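Local coordinates for protein MAU2 chromatid cohesion factor homolog (Saccharomyces cerevisiae, PDB 4XDN) that forms a complex with SCC2 that is required for loading cohesin onto chromosomes, and so takes part in sister chromatid cohesion, at residues D124-I129 against D169-N174; A176-Y181 against I305-E310. One frame throughout, in Å; residues are numbered along the deposited sequence.

Interaction 1: residues D124-I129 against D169-N174; sequences DLVEEI and DELYQN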
loop_
_atom_site.group_PDB
_atom_site.type_symbol
_atom_site.label_atom_id
_atom_site.label_comp_id
_atom_site.label_asym_id
_atom_site.label_seq_id
_atom_site.Cartn_x
_atom_site.Cartn_y
_atom_site.Cartn_z
ATOM N N ASP A 124 1.879 -43.346 -2.500
ATOM C CA ASP A 124 2.516 -42.038 -2.351
ATOM C C ASP A 124 1.504 -40.919 -2.579
ATOM O O ASP A 124 1.168 -40.599 -3.721
ATOM C CB ASP A 124 3.685 -41.900 -3.329
ATOM C CG ASP A 124 4.575 -40.711 -3.016
ATOM O OD1 ASP A 124 4.174 -39.852 -2.203
ATOM O OD2 ASP A 124 5.681 -40.635 -3.590
ATOM N N LEU A 125 1.033 -40.323 -1.489
ATOM C CA LEU A 125 -0.045 -39.345 -1.553
ATOM C C LEU A 125 0.228 -38.100 -0.710
ATOM O O LEU A 125 -0.668 -37.280 -0.504
ATOM C CB LEU A 125 -1.359 -39.991 -1.108
ATOM C CG LEU A 125 -1.846 -41.147 -1.987
ATOM C CD1 LEU A 125 -3.048 -41.830 -1.352
ATOM C CD2 LEU A 125 -2.183 -40.657 -3.388
ATOM N N VAL A 126 1.461 -37.955 -0.236
ATOM C CA VAL A 126 1.832 -36.807 0.586
ATOM C C VAL A 126 1.570 -35.498 -0.157
ATOM O O VAL A 126 0.966 -34.581 0.399
ATOM C CB VAL A 126 3.313 -36.872 1.010
ATOM C CG1 VAL A 126 3.711 -35.630 1.796
ATOM C CG2 VAL A 126 3.564 -38.119 1.840
ATOM N N GLU A 127 2.011 -35.420 -1.410
ATOM C CA GLU A 127 1.822 -34.213 -2.216
ATOM C C GLU A 127 0.359 -33.792 -2.242
ATOM O O GLU A 127 0.037 -32.618 -2.047
ATOM C CB GLU A 127 2.309 -34.434 -3.648
ATOM C CG GLU A 127 3.780 -34.778 -3.764
ATOM C CD GLU A 127 4.189 -35.070 -5.194
ATOM O OE1 GLU A 127 3.579 -34.487 -6.119
ATOM O OE2 GLU A 127 5.114 -35.887 -5.394
ATOM N N GLU A 128 -0.521 -34.761 -2.474
ATOM C CA GLU A 128 -1.951 -34.493 -2.554
ATOM C C GLU A 128 -2.510 -34.032 -1.209
ATOM O O GLU A 128 -3.301 -33.092 -1.149
ATOM C CB GLU A 128 -2.705 -35.736 -3.034
ATOM C CG GLU A 128 -2.470 -36.089 -4.502
ATOM C CD GLU A 128 -1.135 -36.773 -4.761
ATOM O OE1 GLU A 128 -0.390 -37.034 -3.793
ATOM O OE2 GLU A 128 -0.834 -37.057 -5.940
ATOM N N ILE A 129 -2.096 -34.692 -0.133
ATOM C CA ILE A 129 -2.574 -34.352 1.202
ATOM C C ILE A 129 -2.161 -32.933 1.574
ATOM O O ILE A 129 -2.954 -32.174 2.132
ATOM C CB ILE A 129 -2.046 -35.352 2.255
ATOM C CG1 ILE A 129 -2.705 -36.716 2.046
ATOM C CG2 ILE A 129 -2.324 -34.863 3.680
ATOM C CD1 ILE A 129 -2.043 -37.848 2.796
ATOM N N ASP A 169 11.774 -36.094 8.991
ATOM C CA ASP A 169 11.933 -36.198 7.546
ATOM C C ASP A 169 11.992 -34.827 6.882
ATOM O O ASP A 169 11.192 -33.940 7.179
ATOM C CB ASP A 169 10.797 -37.016 6.941
ATOM C CG ASP A 169 11.042 -37.358 5.487
ATOM O OD1 ASP A 169 11.701 -38.386 5.222
ATOM O OD2 ASP A 169 10.589 -36.593 4.611
ATOM N N GLU A 170 12.945 -34.677 5.967
ATOM C CA GLU A 170 13.226 -33.401 5.325
ATOM C C GLU A 170 12.031 -32.863 4.543
ATOM O O GLU A 170 11.832 -31.653 4.457
ATOM C CB GLU A 170 14.430 -33.551 4.398
ATOM C CG GLU A 170 14.992 -32.245 3.881
ATOM C CD GLU A 170 16.373 -32.417 3.282
ATOM O OE1 GLU A 170 16.627 -33.479 2.674
ATOM O OE2 GLU A 170 17.209 -31.501 3.433
ATOM N N LEU A 171 11.240 -33.766 3.975
ATOM C CA LEU A 171 10.060 -33.369 3.218
ATOM C C LEU A 171 9.057 -32.655 4.119
ATOM O O LEU A 171 8.575 -31.572 3.790
ATOM C CB LEU A 171 9.406 -34.588 2.565
ATOM C CG LEU A 171 8.283 -34.300 1.566
ATOM C CD1 LEU A 171 8.821 -33.593 0.331
ATOM C CD2 LEU A 171 7.575 -35.590 1.179
ATOM N N TYR A 172 8.757 -33.266 5.261
ATOM C CA TYR A 172 7.793 -32.712 6.205
ATOM C C TYR A 172 8.320 -31.456 6.888
ATOM O O TYR A 172 7.542 -30.587 7.285
ATOM C CB TYR A 172 7.418 -33.760 7.255
ATOM C CG TYR A 172 6.399 -34.761 6.762
ATOM C CD1 TYR A 172 5.046 -34.456 6.763
ATOM C CD2 TYR A 172 6.789 -36.007 6.291
ATOM C CE1 TYR A 172 4.108 -35.363 6.311
ATOM C CE2 TYR A 172 5.855 -36.921 5.838
ATOM C CZ TYR A 172 4.516 -36.591 5.850
ATOM O OH TYR A 172 3.577 -37.490 5.402
ATOM N N GLN A 173 9.641 -31.369 7.028
ATOM C CA GLN A 173 10.277 -30.187 7.597
ATOM C C GLN A 173 10.091 -28.983 6.681
ATOM O O GLN A 173 9.783 -27.883 7.143
ATOM C CB GLN A 173 11.766 -30.441 7.837
ATOM C CG GLN A 173 12.055 -31.363 9.012
ATOM C CD GLN A 173 11.687 -30.742 10.347
ATOM O OE1 GLN A 173 11.786 -29.528 10.531
ATOM N NE2 GLN A 173 11.251 -31.575 11.286
ATOM N N ASN A 174 10.281 -29.195 5.383
ATOM C CA ASN A 174 10.076 -28.137 4.400
ATOM C C ASN A 174 8.606 -27.769 4.273
ATOM O O ASN A 174 8.259 -26.593 4.201
ATOM C CB ASN A 174 10.625 -28.554 3.037
ATOM C CG ASN A 174 12.131 -28.434 2.957
ATOM O OD1 ASN A 174 12.660 -27.423 2.504
ATOM N ND2 ASN A 174 12.832 -29.470 3.399
#
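Two helix starts meet here: Val126, in the first turn of helix 126-144, packs against Leu171 and Tyr172 in the first turn of helix 170-189. The isopropyl group does all the work on its side. At a chi1 of 177°, CG1 stands opposite the backbone N and ends 3.9 Å from Leu171 CD2, the two side chains meeting tip to tip. CG2, next to the backbone N, takes the other partner and lies 3.6 Å from Tyr172 OH, a van der Waals contact between methyl and hydroxyl. The Tyr172 ring comes obliquely across Val126, with CZ 4.2 Å from Val126 CG1. In this mostly helical fold, consistent with the TPR-like architecture of the SCC4/MAU2 family, helix 147-165 comes between the two helices in the chain, and the contact touches only their beginnings. Asp169 caps the second helix: OD2 accepts from Leu171 N at 3.0 Å, the donor standing above the carboxylate plane. One turn on, Asn174 ND2 bonds back to Glu170 O with an almost straight N-H (170°), while Asn174 N reaches the same oxygen from the opposite face of its plane. Beyond the pair, Leu171 also leans on Met302 of strand 297-302, Tyr172 touches Gln120 and Leu167, and Glu127 forms a salt bridge with Arg304.

Interaction 2: residues A176-Y181 against I305-E310; sequences ASVFQY and IALKVE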
loop_
_atom_site.group_PDB
_atom_site.type_symbol
_atom_site.label_atom_id
_atom_site.label_comp_id
_atom_site.label_asym_id
_atom_site.label_seq_id
_atom_site.Cartn_x
_atom_site.Cartn_y
_atom_site.Cartn_z
ATOM N N ALA A 176 6.468 -28.040 6.584
ATOM C CA ALA A 176 6.145 -27.338 7.822
ATOM C C ALA A 176 6.487 -25.858 7.695
ATOM O O ALA A 176 5.812 -25.003 8.261
ATOM C CB ALA A 176 6.885 -27.957 8.998
ATOM N N SER A 177 7.539 -25.568 6.939
ATOM C CA SER A 177 7.958 -24.196 6.689
ATOM C C SER A 177 6.934 -23.455 5.829
ATOM O O SER A 177 6.634 -22.285 6.071
ATOM C CB SER A 177 9.328 -24.185 6.010
ATOM O OG SER A 177 9.803 -22.869 5.802
ATOM N N VAL A 178 6.401 -24.145 4.825
ATOM C CA VAL A 178 5.368 -23.576 3.970
ATOM C C VAL A 178 4.144 -23.200 4.798
ATOM O O VAL A 178 3.563 -22.135 4.608
ATOM C CB VAL A 178 4.965 -24.564 2.844
ATOM C CG1 VAL A 178 3.727 -24.087 2.077
ATOM C CG2 VAL A 178 6.126 -24.767 1.883
ATOM N N PHE A 179 3.757 -24.064 5.728
ATOM C CA PHE A 179 2.546 -23.822 6.500
ATOM C C PHE A 179 2.785 -22.868 7.666
ATOM O O PHE A 179 1.843 -22.262 8.176
ATOM C CB PHE A 179 1.962 -25.148 6.983
ATOM C CG PHE A 179 1.236 -25.892 5.903
ATOM C CD1 PHE A 179 -0.041 -25.511 5.527
ATOM C CD2 PHE A 179 1.839 -26.944 5.237
ATOM C CE1 PHE A 179 -0.712 -26.177 4.522
ATOM C CE2 PHE A 179 1.170 -27.616 4.231
ATOM C CZ PHE A 179 -0.106 -27.230 3.873
ATOM N N GLN A 180 4.039 -22.715 8.075
ATOM C CA GLN A 180 4.389 -21.640 8.990
ATOM C C GLN A 180 4.114 -20.314 8.293
ATOM O O GLN A 180 3.576 -19.387 8.891
ATOM C CB GLN A 180 5.851 -21.730 9.422
ATOM C CG GLN A 180 6.101 -22.683 10.578
ATOM C CD GLN A 180 7.540 -22.649 11.056
ATOM O OE1 GLN A 180 8.396 -23.365 10.536
ATOM N NE2 GLN A 180 7.814 -21.809 12.049
ATOM N N TYR A 181 4.476 -20.249 7.016
ATOM C CA TYR A 181 4.247 -19.064 6.200
ATOM C C TYR A 181 2.755 -18.812 6.000
ATOM O O TYR A 181 2.315 -17.665 5.981
ATOM C CB TYR A 181 4.953 -19.209 4.851
ATOM C CG TYR A 181 4.352 -18.381 3.740
ATOM C CD1 TYR A 181 4.659 -17.034 3.609
ATOM C CD2 TYR A 181 3.488 -18.950 2.813
ATOM C CE1 TYR A 181 4.116 -16.274 2.592
ATOM C CE2 TYR A 181 2.941 -18.203 1.796
ATOM C CZ TYR A 181 3.256 -16.863 1.689
ATOM O OH TYR A 181 2.711 -16.116 0.669
ATOM N N ILE A 305 8.123 -30.007 -3.964
ATOM C CA ILE A 305 7.570 -28.879 -3.222
ATOM C C ILE A 305 7.894 -27.592 -3.972
ATOM O O ILE A 305 8.951 -26.992 -3.768
ATOM C CB ILE A 305 8.111 -28.791 -1.782
ATOM C CG1 ILE A 305 7.833 -30.100 -1.034
ATOM C CG2 ILE A 305 7.478 -27.600 -1.051
ATOM C CD1 ILE A 305 8.231 -30.086 0.428
ATOM N N ALA A 306 6.975 -27.183 -4.844
ATOM C CA ALA A 306 7.150 -25.988 -5.660
ATOM C C ALA A 306 6.019 -24.996 -5.417
ATOM O O ALA A 306 4.843 -25.337 -5.539
ATOM C CB ALA A 306 7.218 -26.361 -7.133
ATOM N N LEU A 307 6.390 -23.768 -5.069
ATOM C CA LEU A 307 5.427 -22.694 -4.861
ATOM C C LEU A 307 5.473 -21.700 -6.013
ATOM O O LEU A 307 6.538 -21.187 -6.355
ATOM C CB LEU A 307 5.705 -21.970 -3.541
ATOM C CG LEU A 307 4.977 -22.477 -2.295
ATOM C CD1 LEU A 307 5.516 -21.790 -1.051
ATOM C CD2 LEU A 307 3.488 -22.232 -2.418
ATOM N N LYS A 308 4.313 -21.434 -6.609
ATOM C CA LYS A 308 4.205 -20.436 -7.667
ATOM C C LYS A 308 3.805 -19.084 -7.080
ATOM O O LYS A 308 2.829 -18.987 -6.338
ATOM C CB LYS A 308 3.193 -20.877 -8.723
ATOM C CG LYS A 308 2.991 -19.867 -9.845
ATOM C CD LYS A 308 2.202 -20.473 -10.996
ATOM C CE LYS A 308 1.847 -19.438 -12.044
ATOM N NZ LYS A 308 1.016 -20.024 -13.133
ATOM N N VAL A 309 4.571 -18.049 -7.414
ATOM C CA VAL A 309 4.316 -16.696 -6.928
ATOM C C VAL A 309 3.952 -15.774 -8.089
ATOM O O VAL A 309 4.671 -15.707 -9.089
ATOM C CB VAL A 309 5.539 -16.125 -6.183
ATOM C CG1 VAL A 309 5.242 -14.722 -5.655
ATOM C CG2 VAL A 309 5.942 -17.048 -5.043
ATOM N N GLU A 310 2.834 -15.070 -7.942
ATOM C CA GLU A 310 2.365 -14.127 -8.953
ATOM C C GLU A 310 2.259 -12.717 -8.375
ATOM O O GLU A 310 1.567 -12.489 -7.383
ATOM C CB GLU A 310 1.012 -14.571 -9.513
ATOM C CG GLU A 310 1.096 -15.747 -10.468
ATOM C CD GLU A 310 -0.270 -16.281 -10.859
ATOM O OE1 GLU A 310 -0.882 -17.006 -10.046
ATOM O OE2 GLU A 310 -0.731 -15.979 -11.981
#
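Val178 O lies in the plane of the Tyr181 ring, at its edge, 3.7 Å from Tyr181 CD2. The ring projects from helix 170-189 on the side of strand 305-310, its edge passing the carbonyl oxygen of Val178, the residue whose side chain carries the contact. From there Tyr181 only skirts the strand, CD2 staying 5.2 Å from Leu307 CD1. The direct packing is methyl to methyl. Val178 places CG1 trans to its backbone N (chi1 171°), which leaves CG2 facing the strand; CG2 lies 4.3 Å from Ile305 CG2 and 4.2 Å from Leu307 CD1. Seen from Val178 CG2, those two methyls are about 92° apart, so the valine straddles two successive side chains on one face of the strand, the intervening Ala306 pointing the other way. The spacing is that of relaxed apolar packing, and all three residues are buried. Strand 305-310 is half of an antiparallel hairpin, bonded through Leu307 and Val309 to Ile299 and Cys297 of strand 297-302, and its far end, Lys308 to Glu310, continues the sheet into a strand of the partner protein chain, probably SCC2. Ile301 of the neighbouring strand reaches both Val178 and Leu307, Phe134 of helix 126-144 covers Val178 as well, and Trp213 of helix 212-228 packs on Leu307, so strand 305-310 packs against both helix 170-189 and helix 212-228.

Helix 170-189 serves both interactions: its first turn meets helix 126-144 in interaction 1, and the turns that follow lie on strand 305-310 in interaction 2. The two centres are 12 Å apart and the contacts join directly, Leu171 CD1 packing 3.6 Å from Ile305 CD1, with Asn174 CB close by. Interaction 1 is a surface contact far from the centre of the chain, where a tyrosine hydroxyl joins the apolar touch. Interaction 2 is buried and purely aliphatic across its segments. The first joins helix to helix; the second sets a helix on the small sheet that the partner chain extends.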